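Local coordinates for protein DUTPase (Staphylococcus phage 11, PDB 4GV8) that hydrolyses dUTP, as a trimeric phage dUTPase with a jelly-roll fold and a species-specific insert, probably to dUMP and pyrophosphate, at residues A119-Q122 with Y123-Q127. Sequence-based numbering, arbitrary orientation.
Sequences AIRQ and YGTYQ
Thr125 grips the carbonyl of Gln122 twice and closes a type II beta turn from Gln122 to Thr125. The backbone bond, Thr125 N to Gln122 O, is 3.2 Å long and bent, with an N-H...O angle of 143°. The hydroxyl bond is shorter: Thr125 OG1 lies 2.7 Å from Gln122 O and donates to it. Both donors are tilted about 20° from the carbonyl plane. The hydroxyl reaches this oxygen because OG1 stands beside its own backbone N (chi1 -67°). Gly124 holds the third turn position with a positive phi, where a CB would press against the preceding carbonyl oxygen.

The tight part is this inner side, where Thr125 is buried. Its methyl, CG2, points onward along the chain, anti to its backbone N, and meets Arg121 CD at 3.9 Å. The arginine chain runs extended from CG to NE and crosses the threonine at a slant. Beyond it, Ala119 CB sits over one guanidinium face, and NH2 forms a salt bridge with Asp118. The outer side is looser. The end of Gln122 leads away from the turn, and Tyr123 is exposed, its ring edge-to-face with Phe108.

The turn links strand 120-122, paired antiparallel with strand 103-104, to strand 126-128, paired antiparallel with strand 35-37. Both pairs lie apart from the large antiparallel sheet. Val36 of strand 35-37 and Val107 of strand 106-108 both touch Arg121 and Thr125.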
ATOM      1  N   ALA B 119     -27.886 -16.545  -3.112  1.00 65.99           N
ATOM      2  CA  ALA B 119     -27.401 -17.824  -2.620  1.00 54.13           C
ATOM      3  C   ALA B 119     -27.222 -17.704  -1.124  1.00 53.27           C
ATOM      4  O   ALA B 119     -27.175 -16.592  -0.593  1.00 52.90           O
ATOM      5  CB  ALA B 119     -26.101 -18.186  -3.298  1.00 51.94           C
ATOM      6  N   ILE B 120     -27.155 -18.842  -0.436  1.00 48.16           N
ATOM      7  CA  ILE B 120     -26.774 -18.845   0.991  1.00 50.24           C
ATOM      8  C   ILE B 120     -25.289 -19.090   0.985  1.00 47.95           C
ATOM      9  O   ILE B 120     -24.822 -20.181   0.611  1.00 44.05           O
ATOM     10  CB  ILE B 120     -27.582 -19.861   1.804  1.00 52.31           C
ATOM     11  CG1 ILE B 120     -29.096 -19.715   1.441  1.00 53.79           C
ATOM     12  CG2 ILE B 120     -27.395 -19.601   3.277  1.00 48.62           C
ATOM     13  CD1 ILE B 120     -29.971 -20.858   1.912  1.00 53.52           C
ATOM     14  N   ARG B 121     -24.547 -18.032   1.304  1.00 47.78           N
ATOM     15  CA  ARG B 121     -23.121 -17.952   1.005  1.00 50.51           C
ATOM     16  C   ARG B 121     -22.312 -17.958   2.284  1.00 51.31           C
ATOM     17  O   ARG B 121     -22.808 -17.594   3.348  1.00 47.17           O
ATOM     18  CB  ARG B 121     -22.769 -16.669   0.227  1.00 52.14           C
ATOM     19  CG  ARG B 121     -23.364 -16.621  -1.143  1.00 51.40           C
ATOM     20  CD  ARG B 121     -22.652 -15.673  -2.069  1.00 53.10           C
ATOM     21  NE  ARG B 121     -23.233 -15.729  -3.409  1.00 46.95           N
ATOM     22  CZ  ARG B 121     -22.961 -16.649  -4.335  1.00 52.53           C
ATOM     23  NH1 ARG B 121     -22.084 -17.644  -4.117  1.00 48.61           N
ATOM     24  NH2 ARG B 121     -23.599 -16.572  -5.509  1.00 55.71           N
ATOM     25  N   GLN B 122     -21.062 -18.408   2.153  1.00 52.19           N
ATOM     26  CA  GLN B 122     -20.123 -18.443   3.251  1.00 51.08           C
ATOM     27  C   GLN B 122     -19.958 -17.033   3.897  1.00 52.06           C
ATOM     28  O   GLN B 122     -19.756 -16.022   3.202  1.00 44.18           O
ATOM     29  CB  GLN B 122     -18.750 -18.914   2.759  1.00 53.69           C
ATOM     30  CG  GLN B 122     -18.664 -20.346   2.270  1.00 65.38           C
ATOM     31  CD  GLN B 122     -17.250 -20.765   1.902  1.00 68.78           C
ATOM     32  OE1 GLN B 122     -16.259 -20.132   2.318  1.00 90.41           O
ATOM     33  NE2 GLN B 122     -17.143 -21.866   1.149  1.00 78.11           N
ATOM     34  N   TYR B 123     -19.970 -17.015   5.231  1.00 52.03           N
ATOM     35  CA  TYR B 123     -19.919 -15.796   6.014  1.00 51.86           C
ATOM     36  C   TYR B 123     -18.559 -15.119   5.740  1.00 47.40           C
ATOM     37  O   TYR B 123     -17.526 -15.796   5.713  1.00 47.93           O
ATOM     38  CB  TYR B 123     -20.142 -16.113   7.557  1.00 57.86           C
ATOM     39  CG  TYR B 123     -20.284 -14.842   8.418  1.00 54.31           C
ATOM     40  CD1 TYR B 123     -21.502 -14.154   8.493  1.00 64.62           C
ATOM     41  CD2 TYR B 123     -19.193 -14.278   9.070  1.00 63.27           C
ATOM     42  CE1 TYR B 123     -21.641 -12.971   9.236  1.00 63.31           C
ATOM     43  CE2 TYR B 123     -19.311 -13.088   9.820  1.00 67.25           C
ATOM     44  CZ  TYR B 123     -20.543 -12.441   9.906  1.00 67.85           C
ATOM     45  OH  TYR B 123     -20.687 -11.277  10.650  1.00 76.11           O
ATOM     46  N   GLY B 124     -18.565 -13.803   5.487  1.00 48.73           N
ATOM     47  CA  GLY B 124     -17.329 -13.065   5.135  1.00 42.91           C
ATOM     48  C   GLY B 124     -17.200 -12.775   3.628  1.00 46.47           C
ATOM     49  O   GLY B 124     -16.250 -12.105   3.166  1.00 42.24           O
ATOM     50  N   THR B 125     -18.163 -13.297   2.864  1.00 45.66           N
ATOM     51  CA  THR B 125     -18.291 -13.033   1.435  1.00 43.96           C
ATOM     52  C   THR B 125     -18.851 -11.618   1.246  1.00 43.02           C
ATOM     53  O   THR B 125     -19.766 -11.196   1.986  1.00 45.61           O
ATOM     54  CB  THR B 125     -19.249 -14.081   0.759  1.00 45.14           C
ATOM     55  OG1 THR B 125     -18.651 -15.373   0.800  1.00 43.90           O
ATOM     56  CG2 THR B 125     -19.541 -13.689  -0.689  1.00 46.15           C
ATOM     57  N   TYR B 126     -18.286 -10.893   0.275  1.00 43.75           N
ATOM     58  CA  TYR B 126     -18.748  -9.555  -0.172  1.00 40.97           C
ATOM     59  C   TYR B 126     -19.352  -9.640  -1.569  1.00 44.65           C
ATOM     60  O   TYR B 126     -18.908 -10.448  -2.408  1.00 45.10           O
ATOM     61  CB  TYR B 126     -17.582  -8.539  -0.222  1.00 42.12           C
ATOM     62  CG  TYR B 126     -17.156  -8.129   1.167  1.00 37.40           C
ATOM     63  CD1 TYR B 126     -17.651  -6.963   1.745  1.00 40.92           C
ATOM     64  CD2 TYR B 126     -16.338  -8.914   1.885  1.00 37.14           C
ATOM     65  CE1 TYR B 126     -17.299  -6.581   3.006  1.00 37.95           C
ATOM     66  CE2 TYR B 126     -15.983  -8.589   3.175  1.00 43.99           C
ATOM     67  CZ  TYR B 126     -16.475  -7.424   3.742  1.00 42.01           C
ATOM     68  OH  TYR B 126     -16.090  -7.077   5.000  1.00 40.48           O
ATOM     69  N   GLN B 127     -20.379  -8.827  -1.821  1.00 47.49           N
ATOM     70  CA  GLN B 127     -20.779  -8.569  -3.195  1.00 49.08           C
ATOM     71  C   GLN B 127     -20.476  -7.089  -3.568  1.00 48.07           C
ATOM     72  O   GLN B 127     -20.918  -6.133  -2.915  1.00 49.05           O
ATOM     73  CB  GLN B 127     -22.236  -8.913  -3.459  1.00 49.17           C
ATOM     74  CG  GLN B 127     -22.555  -8.866  -4.966  1.00 55.68           C
ATOM     75  CD  GLN B 127     -23.903  -9.425  -5.226  1.00 65.86           C
ATOM     76  OE1 GLN B 127     -24.152 -10.574  -4.891  1.00 63.74           O
ATOM     77  NE2 GLN B 127     -24.821  -8.593  -5.746  1.00 67.17           N
TER